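Spherulin-4 (Aspergillus clavatus, PDB 5C5G) is a glycoside hydrolase of the spherulin-4 family, probably acting on galactosaminogalactan, a polymer rich in galactose and N-acetylgalactosamine. Local coordinates at residues 228-233 / 246-251; 27-32 / 36-41; 169-172 / 176-179; 6-11 / 193-198. All blocks are in the same frame, centred on the assembly; numbering follows the deposited sequence.

Interaction 1: residues 228-233 / 246-251; sequences IFITHL and SEFVDL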
loop_
_atom_site.group_PDB
_atom_site.type_symbol
_atom_site.label_atom_id
_atom_site.label_comp_id
_atom_site.label_asym_id
_atom_site.label_seq_id
_atom_site.Cartn_x
_atom_site.Cartn_y
_atom_site.Cartn_z
ATOM N N ILE A 228 -4.552 2.658 5.748
ATOM C CA ILE A 228 -4.700 1.583 6.720
ATOM C C ILE A 228 -5.128 0.281 6.041
ATOM O O ILE A 228 -6.033 0.287 5.206
ATOM C CB ILE A 228 -5.780 1.936 7.756
ATOM C CG1 ILE A 228 -5.448 3.255 8.453
ATOM C CG2 ILE A 228 -5.950 0.802 8.754
ATOM C CD1 ILE A 228 -6.551 3.768 9.342
ATOM N N PHE A 229 -4.486 -0.816 6.434
ATOM C CA PHE A 229 -4.961 -2.162 6.127
ATOM C C PHE A 229 -5.075 -2.911 7.441
ATOM O O PHE A 229 -4.124 -2.932 8.227
ATOM C CB PHE A 229 -3.968 -2.896 5.241
ATOM C CG PHE A 229 -4.408 -4.281 4.837
ATOM C CD1 PHE A 229 -5.555 -4.468 4.084
ATOM C CD2 PHE A 229 -3.647 -5.396 5.173
ATOM C CE1 PHE A 229 -5.950 -5.762 3.702
ATOM C CE2 PHE A 229 -4.036 -6.675 4.783
ATOM C CZ PHE A 229 -5.173 -6.851 4.051
ATOM N N ILE A 230 -6.241 -3.505 7.695
ATOM C CA ILE A 230 -6.474 -4.336 8.868
ATOM C C ILE A 230 -7.078 -5.642 8.387
ATOM O O ILE A 230 -8.013 -5.620 7.588
ATOM C CB ILE A 230 -7.426 -3.652 9.861
ATOM C CG1 ILE A 230 -6.713 -2.461 10.492
ATOM C CG2 ILE A 230 -7.866 -4.633 10.952
ATOM C CD1 ILE A 230 -7.627 -1.537 11.309
ATOM N N THR A 231 -6.543 -6.771 8.855
ATOM C CA THR A 231 -7.099 -8.063 8.518
ATOM C C THR A 231 -7.005 -9.031 9.669
ATOM O O THR A 231 -6.096 -8.980 10.504
ATOM C CB THR A 231 -6.427 -8.665 7.286
ATOM O OG1 THR A 231 -7.052 -9.919 7.009
ATOM C CG2 THR A 231 -4.932 -8.870 7.478
ATOM N N HIS A 232 -7.999 -9.907 9.717
ATOM C CA HIS A 232 -8.090 -10.941 10.729
ATOM C C HIS A 232 -7.391 -12.227 10.301
ATOM O O HIS A 232 -7.376 -13.179 11.057
ATOM C CB HIS A 232 -9.556 -11.190 11.079
ATOM C CG HIS A 232 -10.212 -10.010 11.726
ATOM N ND1 HIS A 232 -10.646 -8.913 11.016
ATOM C CD2 HIS A 232 -10.491 -9.760 13.027
ATOM C CE1 HIS A 232 -11.180 -8.041 11.858
ATOM N NE2 HIS A 232 -11.090 -8.525 13.081
ATOM N N LEU A 233 -6.824 -12.278 9.099
ATOM C CA LEU A 233 -6.022 -13.448 8.720
ATOM C C LEU A 233 -4.671 -13.447 9.438
ATOM O O LEU A 233 -4.005 -12.412 9.531
ATOM C CB LEU A 233 -5.791 -13.483 7.208
ATOM C CG LEU A 233 -7.025 -13.631 6.306
ATOM C CD1 LEU A 233 -6.639 -13.782 4.849
ATOM C CD2 LEU A 233 -7.916 -14.784 6.746
ATOM N N SER A 246 -15.272 -6.766 4.590
ATOM C CA SER A 246 -16.334 -5.834 4.230
ATOM C C SER A 246 -16.650 -4.904 5.406
ATOM O O SER A 246 -16.920 -3.726 5.204
ATOM C CB SER A 246 -17.587 -6.562 3.734
ATOM O OG SER A 246 -18.061 -7.476 4.690
ATOM N N GLU A 247 -16.642 -5.444 6.625
ATOM C CA GLU A 247 -16.906 -4.647 7.818
ATOM C C GLU A 247 -15.814 -3.597 8.013
ATOM O O GLU A 247 -16.105 -2.453 8.342
ATOM C CB GLU A 247 -17.020 -5.536 9.062
ATOM C CG GLU A 247 -18.287 -6.367 9.119
ATOM C CD GLU A 247 -18.210 -7.694 8.369
ATOM O OE1 GLU A 247 -17.246 -7.978 7.632
ATOM O OE2 GLU A 247 -19.175 -8.473 8.517
ATOM N N PHE A 248 -14.562 -3.990 7.820
ATOM C CA PHE A 248 -13.457 -3.054 7.892
ATOM C C PHE A 248 -13.652 -1.899 6.911
ATOM O O PHE A 248 -13.546 -0.741 7.288
ATOM C CB PHE A 248 -12.131 -3.792 7.635
ATOM C CG PHE A 248 -10.976 -2.895 7.303
ATOM C CD1 PHE A 248 -10.547 -1.917 8.179
ATOM C CD2 PHE A 248 -10.332 -3.015 6.094
ATOM C CE1 PHE A 248 -9.486 -1.084 7.837
ATOM C CE2 PHE A 248 -9.271 -2.195 5.768
ATOM C CZ PHE A 248 -8.860 -1.228 6.641
ATOM N N VAL A 249 -13.945 -2.206 5.651
ATOM C CA VAL A 249 -14.091 -1.139 4.680
ATOM C C VAL A 249 -15.319 -0.274 5.011
ATOM O O VAL A 249 -15.274 0.943 4.857
ATOM C CB VAL A 249 -14.112 -1.666 3.246
ATOM C CG1 VAL A 249 -14.234 -0.500 2.269
ATOM C CG2 VAL A 249 -12.837 -2.435 2.968
ATOM N N ASP A 250 -16.400 -0.879 5.494
ATOM C CA ASP A 250 -17.566 -0.104 5.914
ATOM C C ASP A 250 -17.179 0.911 6.996
ATOM O O ASP A 250 -17.663 2.041 7.010
ATOM C CB ASP A 250 -18.685 -1.006 6.473
ATOM C CG ASP A 250 -19.468 -1.747 5.392
ATOM O OD1 ASP A 250 -19.313 -1.443 4.193
ATOM O OD2 ASP A 250 -20.269 -2.635 5.763
ATOM N N LEU A 251 -16.320 0.501 7.918
ATOM C CA LEU A 251 -15.896 1.394 8.987
ATOM C C LEU A 251 -14.984 2.484 8.448
ATOM O O LEU A 251 -15.001 3.620 8.927
ATOM C CB LEU A 251 -15.164 0.610 10.075
ATOM C CG LEU A 251 -16.090 -0.268 10.903
ATOM C CD1 LEU A 251 -15.258 -1.287 11.669
ATOM C CD2 LEU A 251 -16.941 0.577 11.855
#

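Interaction 2: residues 27-32 / 36-41; sequences EDVISK and VNFTVV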
loop_
_atom_site.group_PDB
_atom_site.type_symbol
_atom_site.label_atom_id
_atom_site.label_comp_id
_atom_site.label_asym_id
_atom_site.label_seq_id
_atom_site.Cartn_x
_atom_site.Cartn_y
_atom_site.Cartn_z
ATOM N N GLU A 27 -13.157 -5.640 -5.700
ATOM C CA GLU A 27 -13.968 -4.853 -6.603
ATOM C C GLU A 27 -15.309 -4.547 -5.968
ATOM O O GLU A 27 -15.855 -3.458 -6.153
ATOM C CB GLU A 27 -14.153 -5.544 -7.945
ATOM C CG GLU A 27 -14.712 -4.589 -8.987
ATOM C CD GLU A 27 -14.890 -5.213 -10.336
ATOM O OE1 GLU A 27 -14.457 -6.371 -10.535
ATOM O OE2 GLU A 27 -15.475 -4.534 -11.197
ATOM N N ASP A 28 -15.845 -5.502 -5.214
ATOM C CA ASP A 28 -17.148 -5.307 -4.594
ATOM C C ASP A 28 -17.141 -4.127 -3.621
ATOM O O ASP A 28 -18.066 -3.319 -3.638
ATOM C CB ASP A 28 -17.612 -6.577 -3.894
ATOM C CG ASP A 28 -18.056 -7.669 -4.876
ATOM O OD1 ASP A 28 -18.256 -7.379 -6.075
ATOM O OD2 ASP A 28 -18.219 -8.824 -4.436
ATOM N N VAL A 29 -16.112 -4.000 -2.791
ATOM C CA VAL A 29 -16.088 -2.883 -1.851
ATOM C C VAL A 29 -15.714 -1.564 -2.538
ATOM O O VAL A 29 -16.198 -0.510 -2.128
ATOM C CB VAL A 29 -15.175 -3.143 -0.626
ATOM C CG1 VAL A 29 -15.658 -4.355 0.145
ATOM C CG2 VAL A 29 -13.710 -3.301 -1.028
ATOM N N ILE A 30 -14.906 -1.615 -3.589
ATOM C CA ILE A 30 -14.595 -0.410 -4.342
ATOM C C ILE A 30 -15.881 0.167 -4.941
ATOM O O ILE A 30 -16.109 1.377 -4.902
ATOM C CB ILE A 30 -13.583 -0.687 -5.469
ATOM C CG1 ILE A 30 -12.211 -0.990 -4.877
ATOM C CG2 ILE A 30 -13.503 0.494 -6.452
ATOM C CD1 ILE A 30 -11.255 -1.639 -5.881
ATOM N N SER A 31 -16.705 -0.711 -5.503
ATOM C CA SER A 31 -17.959 -0.322 -6.125
ATOM C C SER A 31 -18.986 0.142 -5.093
ATOM O O SER A 31 -19.736 1.095 -5.324
ATOM C CB SER A 31 -18.518 -1.501 -6.931
ATOM O OG SER A 31 -19.747 -1.141 -7.529
ATOM N N LYS A 32 -19.018 -0.524 -3.942
ATOM C CA LYS A 32 -19.974 -0.187 -2.895
ATOM C C LYS A 32 -19.656 1.153 -2.239
ATOM O O LYS A 32 -20.552 1.840 -1.759
ATOM C CB LYS A 32 -19.996 -1.290 -1.832
ATOM C CG LYS A 32 -20.935 -1.031 -0.673
ATOM C CD LYS A 32 -20.882 -2.138 0.357
ATOM C CE LYS A 32 -21.756 -1.800 1.553
ATOM N NZ LYS A 32 -21.540 -2.738 2.686
ATOM N N VAL A 36 -14.732 6.143 -0.753
ATOM C CA VAL A 36 -13.508 5.685 -0.111
ATOM C C VAL A 36 -12.419 5.612 -1.158
ATOM O O VAL A 36 -12.658 5.151 -2.275
ATOM C CB VAL A 36 -13.704 4.300 0.547
ATOM C CG1 VAL A 36 -12.383 3.727 1.041
ATOM C CG2 VAL A 36 -14.676 4.426 1.688
ATOM N N ASN A 37 -11.230 6.101 -0.824
ATOM C CA ASN A 37 -10.055 5.971 -1.691
ATOM C C ASN A 37 -9.249 4.748 -1.326
ATOM O O ASN A 37 -8.986 4.511 -0.140
ATOM C CB ASN A 37 -9.201 7.227 -1.585
ATOM C CG ASN A 37 -9.920 8.445 -2.091
ATOM O OD1 ASN A 37 -10.595 8.382 -3.116
ATOM N ND2 ASN A 37 -9.799 9.550 -1.376
ATOM N N PHE A 38 -8.867 3.994 -2.348
ATOM C CA PHE A 38 -8.144 2.745 -2.193
ATOM C C PHE A 38 -6.775 2.873 -2.836
ATOM O O PHE A 38 -6.660 3.257 -4.000
ATOM C CB PHE A 38 -8.892 1.596 -2.867
ATOM C CG PHE A 38 -10.217 1.255 -2.236
ATOM C CD1 PHE A 38 -11.356 1.979 -2.534
ATOM C CD2 PHE A 38 -10.329 0.197 -1.368
ATOM C CE1 PHE A 38 -12.576 1.661 -1.967
ATOM C CE2 PHE A 38 -11.549 -0.116 -0.790
ATOM C CZ PHE A 38 -12.670 0.611 -1.102
ATOM N N THR A 39 -5.743 2.531 -2.083
ATOM C CA THR A 39 -4.383 2.446 -2.596
ATOM C C THR A 39 -4.089 0.968 -2.735
ATOM O O THR A 39 -4.067 0.271 -1.719
ATOM C CB THR A 39 -3.386 3.066 -1.630
ATOM O OG1 THR A 39 -3.709 4.449 -1.462
ATOM C CG2 THR A 39 -1.965 2.950 -2.172
ATOM N N VAL A 40 -3.874 0.482 -3.951
ATOM C CA VAL A 40 -3.829 -0.950 -4.195
ATOM C C VAL A 40 -2.476 -1.306 -4.784
ATOM O O VAL A 40 -2.131 -0.863 -5.874
ATOM C CB VAL A 40 -4.960 -1.347 -5.140
ATOM C CG1 VAL A 40 -4.907 -2.838 -5.452
ATOM C CG2 VAL A 40 -6.318 -0.962 -4.559
ATOM N N VAL A 41 -1.706 -2.112 -4.063
ATOM C CA VAL A 41 -0.401 -2.530 -4.554
ATOM C C VAL A 41 -0.553 -3.840 -5.294
ATOM O O VAL A 41 -1.058 -4.821 -4.735
ATOM C CB VAL A 41 0.588 -2.740 -3.412
ATOM C CG1 VAL A 41 1.945 -3.107 -3.956
ATOM C CG2 VAL A 41 0.668 -1.485 -2.537
#

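Interaction 3: residues 169-172 / 176-179; sequences VVFE and ATFQ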
loop_
_atom_site.group_PDB
_atom_site.type_symbol
_atom_site.label_atom_id
_atom_site.label_comp_id
_atom_site.label_asym_id
_atom_site.label_seq_id
_atom_site.Cartn_x
_atom_site.Cartn_y
_atom_site.Cartn_z
ATOM N N VAL A 169 4.853 3.046 5.207
ATOM C CA VAL A 169 4.318 2.020 6.095
ATOM C C VAL A 169 5.229 1.893 7.299
ATOM O O VAL A 169 6.275 1.268 7.246
ATOM C CB VAL A 169 4.188 0.669 5.372
ATOM C CG1 VAL A 169 3.490 -0.324 6.278
ATOM C CG2 VAL A 169 3.427 0.808 4.044
ATOM N N VAL A 170 4.817 2.510 8.401
ATOM C CA VAL A 170 5.636 2.562 9.608
ATOM C C VAL A 170 5.268 1.506 10.627
ATOM O O VAL A 170 5.966 1.379 11.633
ATOM C CB VAL A 170 5.607 3.952 10.281
ATOM C CG1 VAL A 170 6.202 5.015 9.358
ATOM C CG2 VAL A 170 4.204 4.343 10.746
ATOM N N PHE A 171 4.208 0.745 10.368
ATOM C CA PHE A 171 3.823 -0.369 11.210
ATOM C C PHE A 171 3.323 -1.456 10.276
ATOM O O PHE A 171 2.437 -1.201 9.457
ATOM C CB PHE A 171 2.732 0.021 12.220
ATOM C CG PHE A 171 2.406 -1.101 13.151
ATOM C CD1 PHE A 171 1.472 -2.052 12.795
ATOM C CD2 PHE A 171 3.106 -1.258 14.341
ATOM C CE1 PHE A 171 1.223 -3.131 13.619
ATOM C CE2 PHE A 171 2.844 -2.322 15.178
ATOM C CZ PHE A 171 1.915 -3.253 14.819
ATOM N N GLU A 172 3.900 -2.650 10.381
ATOM C CA GLU A 172 3.489 -3.797 9.585
ATOM C C GLU A 172 3.713 -5.032 10.446
ATOM O O GLU A 172 4.805 -5.603 10.442
ATOM C CB GLU A 172 4.274 -3.898 8.263
ATOM C CG GLU A 172 3.730 -5.011 7.362
ATOM C CD GLU A 172 4.705 -5.597 6.377
ATOM O OE1 GLU A 172 5.762 -5.001 6.113
ATOM O OE2 GLU A 172 4.396 -6.703 5.867
ATOM N N ALA A 176 -1.206 -8.307 18.025
ATOM C CA ALA A 176 -0.540 -8.497 19.319
ATOM C C ALA A 176 0.633 -7.531 19.474
ATOM O O ALA A 176 0.804 -6.905 20.521
ATOM C CB ALA A 176 -0.084 -9.928 19.489
ATOM N N THR A 177 1.426 -7.378 18.425
ATOM C CA THR A 177 2.541 -6.450 18.468
ATOM C C THR A 177 2.069 -5.000 18.570
ATOM O O THR A 177 2.645 -4.205 19.320
ATOM C CB THR A 177 3.415 -6.646 17.236
ATOM O OG1 THR A 177 4.020 -7.934 17.336
ATOM C CG2 THR A 177 4.501 -5.593 17.140
ATOM N N PHE A 178 1.011 -4.664 17.841
ATOM C CA PHE A 178 0.421 -3.333 17.915
ATOM C C PHE A 178 0.070 -3.001 19.366
ATOM O O PHE A 178 0.408 -1.925 19.876
ATOM C CB PHE A 178 -0.806 -3.296 16.992
ATOM C CG PHE A 178 -1.502 -1.971 16.914
ATOM C CD1 PHE A 178 -0.952 -0.912 16.220
ATOM C CD2 PHE A 178 -2.737 -1.803 17.503
ATOM C CE1 PHE A 178 -1.618 0.304 16.139
ATOM C CE2 PHE A 178 -3.402 -0.580 17.433
ATOM C CZ PHE A 178 -2.841 0.454 16.728
ATOM N N GLN A 179 -0.569 -3.943 20.049
ATOM C CA GLN A 179 -0.957 -3.732 21.440
ATOM C C GLN A 179 0.234 -3.669 22.379
ATOM O O GLN A 179 0.246 -2.878 23.323
ATOM C CB GLN A 179 -1.932 -4.822 21.885
ATOM C CG GLN A 179 -3.294 -4.683 21.223
ATOM C CD GLN A 179 -3.931 -3.330 21.486
ATOM O OE1 GLN A 179 -3.667 -2.692 22.507
ATOM N NE2 GLN A 179 -4.760 -2.879 20.557
#

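Interaction 4: residues 6-11 / 193-198; sequences PKSKVF and SHRDQL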
loop_
_atom_site.group_PDB
_atom_site.type_symbol
_atom_site.label_atom_id
_atom_site.label_comp_id
_atom_site.label_asym_id
_atom_site.label_seq_id
_atom_site.Cartn_x
_atom_site.Cartn_y
_atom_site.Cartn_z
ATOM N N PRO A 6 -10.508 11.615 11.477
ATOM C CA PRO A 6 -10.032 11.849 10.111
ATOM C C PRO A 6 -10.217 10.622 9.209
ATOM O O PRO A 6 -10.006 9.497 9.644
ATOM C CB PRO A 6 -8.546 12.140 10.301
ATOM C CG PRO A 6 -8.370 12.482 11.734
ATOM C CD PRO A 6 -9.468 11.837 12.494
ATOM N N LYS A 7 -10.626 10.866 7.974
ATOM C CA LYS A 7 -10.724 9.819 6.986
ATOM C C LYS A 7 -9.339 9.312 6.597
ATOM O O LYS A 7 -8.352 10.069 6.558
ATOM C CB LYS A 7 -11.444 10.365 5.755
ATOM C CG LYS A 7 -12.007 9.299 4.837
ATOM C CD LYS A 7 -13.494 9.058 5.104
ATOM C CE LYS A 7 -14.096 8.084 4.091
ATOM N NZ LYS A 7 -14.603 8.738 2.841
ATOM N N SER A 8 -9.293 8.027 6.295
ATOM C CA SER A 8 -8.097 7.362 5.796
ATOM C C SER A 8 -8.419 6.627 4.510
ATOM O O SER A 8 -9.571 6.253 4.243
ATOM C CB SER A 8 -7.567 6.372 6.820
ATOM O OG SER A 8 -7.160 7.055 8.000
ATOM N N LYS A 9 -7.376 6.410 3.722
ATOM C CA LYS A 9 -7.435 5.541 2.562
ATOM C C LYS A 9 -7.346 4.095 3.000
ATOM O O LYS A 9 -6.636 3.772 3.950
ATOM C CB LYS A 9 -6.272 5.848 1.636
ATOM C CG LYS A 9 -6.238 7.292 1.163
ATOM C CD LYS A 9 -4.971 7.604 0.384
ATOM C CE LYS A 9 -4.902 9.070 -0.041
ATOM N NZ LYS A 9 -5.043 10.010 1.107
ATOM N N VAL A 10 -8.036 3.230 2.272
ATOM C CA VAL A 10 -7.858 1.799 2.445
ATOM C C VAL A 10 -6.616 1.371 1.662
ATOM O O VAL A 10 -6.558 1.538 0.439
ATOM C CB VAL A 10 -9.099 1.016 1.975
ATOM C CG1 VAL A 10 -8.842 -0.472 2.018
ATOM C CG2 VAL A 10 -10.312 1.376 2.835
ATOM N N PHE A 11 -5.622 0.864 2.376
ATOM C CA PHE A 11 -4.392 0.371 1.762
ATOM C C PHE A 11 -4.561 -1.120 1.532
ATOM O O PHE A 11 -4.966 -1.846 2.447
ATOM C CB PHE A 11 -3.236 0.634 2.701
ATOM C CG PHE A 11 -1.929 0.215 2.158
ATOM C CD1 PHE A 11 -1.290 0.965 1.189
ATOM C CD2 PHE A 11 -1.335 -0.935 2.595
ATOM C CE1 PHE A 11 -0.070 0.559 0.682
ATOM C CE2 PHE A 11 -0.125 -1.341 2.091
ATOM C CZ PHE A 11 0.500 -0.598 1.136
ATOM N N SER A 193 6.569 14.418 11.804
ATOM C CA SER A 193 5.658 13.569 11.057
ATOM C C SER A 193 4.218 14.039 11.184
ATOM O O SER A 193 3.843 14.749 12.114
ATOM C CB SER A 193 5.768 12.120 11.543
ATOM O OG SER A 193 5.197 11.965 12.835
ATOM N N HIS A 194 3.420 13.613 10.224
ATOM C CA HIS A 194 1.996 13.902 10.182
ATOM C C HIS A 194 1.303 12.649 9.694
ATOM O O HIS A 194 1.878 11.892 8.894
ATOM C CB HIS A 194 1.738 15.051 9.218
ATOM C CG HIS A 194 0.335 15.555 9.237
ATOM N ND1 HIS A 194 -0.689 14.963 8.532
ATOM C CD2 HIS A 194 -0.213 16.614 9.882
ATOM C CE1 HIS A 194 -1.807 15.635 8.742
ATOM N NE2 HIS A 194 -1.544 16.644 9.552
ATOM N N ARG A 195 0.078 12.426 10.144
ATOM C CA ARG A 195 -0.666 11.240 9.742
ATOM C C ARG A 195 -0.742 11.075 8.224
ATOM O O ARG A 195 -0.778 9.944 7.744
ATOM C CB ARG A 195 -2.089 11.229 10.348
ATOM C CG ARG A 195 -2.990 12.360 9.877
ATOM C CD ARG A 195 -4.382 12.280 10.476
ATOM N NE ARG A 195 -5.120 11.065 10.106
ATOM C CZ ARG A 195 -5.642 10.823 8.899
ATOM N NH1 ARG A 195 -5.489 11.695 7.909
ATOM N NH2 ARG A 195 -6.309 9.709 8.678
ATOM N N ASP A 196 -0.773 12.175 7.470
ATOM C CA ASP A 196 -0.865 12.106 6.012
ATOM C C ASP A 196 0.335 11.408 5.379
ATOM O O ASP A 196 0.260 10.985 4.238
ATOM C CB ASP A 196 -1.020 13.502 5.404
ATOM C CG ASP A 196 -2.367 14.137 5.696
ATOM O OD1 ASP A 196 -3.258 13.462 6.242
ATOM O OD2 ASP A 196 -2.533 15.335 5.356
ATOM N N GLN A 197 1.433 11.314 6.105
ATOM C CA GLN A 197 2.643 10.653 5.629
ATOM C C GLN A 197 2.710 9.164 5.936
ATOM O O GLN A 197 3.663 8.518 5.520
ATOM C CB GLN A 197 3.853 11.318 6.269
ATOM C CG GLN A 197 3.972 12.771 5.929
ATOM C CD GLN A 197 5.146 13.389 6.623
ATOM O OE1 GLN A 197 5.146 13.520 7.836
ATOM N NE2 GLN A 197 6.180 13.715 5.873
ATOM N N LEU A 198 1.752 8.645 6.708
ATOM C CA LEU A 198 1.918 7.360 7.377
ATOM C C LEU A 198 0.850 6.351 7.020
ATOM O O LEU A 198 -0.335 6.679 6.847
ATOM C CB LEU A 198 1.891 7.566 8.887
ATOM C CG LEU A 198 2.862 8.620 9.430
ATOM C CD1 LEU A 198 2.684 8.745 10.941
ATOM C CD2 LEU A 198 4.294 8.304 9.069
#

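Interaction 1: residues 228-233 / 246-251
Phe248 reaches from helix 245-252 onto the backbone and side chains of Ile228 and Ile230. From the helix side it carries the whole contact. CB of Ile230 sits over a face of the Phe248 ring, 4.1 Å from the ring centroid and 23° off its normal, which makes a CH-pi contact. The backbone of Ile230 covers another part of the same ring: its N is 3.6 Å from Phe248 CZ, and its O stands above the plane toward the rim. CD1 of Ile230 adds a contact 4.0 Å from Phe248 CE1. At the ring edge, Ile228 O lies near the plane, 3.5 Å from Phe248 CZ, and its hydrogen-bond need is met by the backbone N of Phe11 in the neighbouring strand. CG2 of Ile228 packs against Phe248 CE1 at 4.1 Å.

The ring gets there because Phe248 CG is anti to the backbone N (chi1 164°), which extends the side chain from the helix toward the strand. Val10 of strand 9-13 also touches it. Ile228 and Ile230 point to the helix, while Phe229 between them points away and touches Pro13 and Val201. Its side chain is about 8 Å from that of Glu172, a residue that binds N-acetyl-D-galactosamine.

Beyond the strand, Thr231 OG1 accepts from Leu233 N in a nearly straight bond of 3.2 Å, an ST turn. Strand and helix run roughly antiparallel, at 150°. This is the layer between sheet and outer helix of a (beta/alpha)8 TIM barrel, here at its last strand and last helix.

Interaction 2: residues 27-32 / 36-41
Ile30 lays its CG1 squarely over the ring of Phe38, 3.8 Å from the ring centroid and only 8° off the normal. This CH-pi contact is the tight part of the interface. The backbone of the helix comes just as near, with Ile30 CA 3.7 Å from Phe38 CE1. On the opposite face lies CG1 of Val36, from the ring's own segment, offset toward the rim. The ring is thus held between two aliphatic groups. Val29 crosses it at about a right angle and touches one side: its CG2 is 3.9 Å from Phe38 CE2. With chi1 of Val29 at -60°, CG2 sits between the backbone N and the carbonyl carbon, and it is this methyl that meets the ring.

Helix 24-32 is the helix of the first beta-alpha-beta unit of the TIM barrel, linking strand 9-13 to strand 38-42. Phe38 opens the second strand and lies against the helix that leads into it. Val249 of helix 245-252 touches both Val29 and Phe38, so the last helix of the barrel shares this core.

The other side of the helix is different. Asp28, Ser31 and Lys32 are exposed and make no contact with 36-41. Glu27 is partly exposed, and its OE2 is hydrogen-bonded to Tyr68 OH. Lys32 runs out as a fully extended chain, and its NZ forms a salt bridge with OD1 of Asp250.

Interaction 3: residues 169-172 / 176-179
Phe171 and Phe178 form a T-shaped aromatic pair between a barrel strand and the short helix that follows it. The pair belongs to the beta-alpha-beta unit of strand 167-172, helix 175-180 and strand 198-203 in a TIM barrel. It lies in the layer between sheet and helices. Phe178 turns its edge to the face of Phe171. The ring centroids are 5.4 Å apart and the planes stand at 76°.

The edge atom is Phe178 CD1, which lies over the face of Phe171 but toward its rim, 4.0 Å from Phe171 CZ. The far end of Phe171 also abuts the helix backbone. Phe171 CZ is 3.4 Å from Phe178 CA and 3.5 Å from Phe178 CB. The strand residue thus meets the helix with the end of its ring, and the Phe178 ring stands over one of its faces. A chi1 of -176° swings the Phe171 ring away from its own N and out to the helix.

Also touching this pair are Leu186, Phe187 and Ile202 on Phe171, and Leu217 and Val221 of helix 212-224 on Phe178. The first turn of the helix is tied by a hydrogen bond from Thr177 N to Thr174 OG1. Glu172, next along the strand, stays out of this packing; it binds N-acetyl-D-galactosamine, and its carboxylate oxygens are hydrogen-bonded to Tyr238 OH and Asn152 ND2.

Thr177 takes the margin of the contact. It is partly exposed, and its methyl CG2 stands 4.2 Å from Phe171 CE2.

Interaction 4: residues 6-11 / 193-198
Arg195 has by far the most surface buried here, and Pro6 comes second. Pro6 CB lies over the centre of one face of the guanidinium, 3.5 Å from Arg195 CZ. CG of Pro6 continues along the chain, 3.9 Å from Arg195 NE. The ring thus covers the flat group while the N-H edge remains turned to polar atoms.

Arg195 NH2 donates to Lys7 O at 3.0 Å. The bond is bent, 141° at the hydrogen, and the donor stands 58° out of the carbonyl plane. Ser8 OG lies at the guanidinium edge, 2.9 Å from Arg195 NH2, but the angle is too poor for a hydrogen bond. That hydroxyl is hydrogen-bonded with Ala225 O. The same NH2 also binds Arg222 O, and NH1 forms a salt bridge with Asp226 OD1. Asp196 OD1, in the same segment, adds a weak hydrogen bond to Arg195 NH1 at 3.3 Å, part of a salt bridge. The two aspartates probably steady the positive charge. A bend at chi3 (-62°) turns the guanidinium of Arg195 against Pro6 CB and toward Lys7 O.

The 3-10 turn 195-197 leads into strand 198-203, and residues 6-8 into strand 9-13. Strand 227-230 lies between the two. The arginine therefore bridges the N-terminal ends of two strands one apart, near where a TIM barrel closes, away from the C-terminal strand ends that typically carry the active site.

From the N terminus, residues 6-11 lead into the first barrel strand and later meet 193-198. Interaction 2 closes a short loop between the first helix and second strand. Interaction 3 closes another, between the sixth strand and its helix. Both nest within the long loop that interaction 4 closes when 193-198 meets 6-11. Interaction 1 follows in series and closes a short loop between the last strand and last helix. None of the four cross. Ile228 pairs with Lys9 and Phe11, so strands 227-230 and 9-13 complete the barrel. Asn37 and Thr39 pair with Val10 on the other side. Interactions 1 and 2 also touch, so the last helix meets the first.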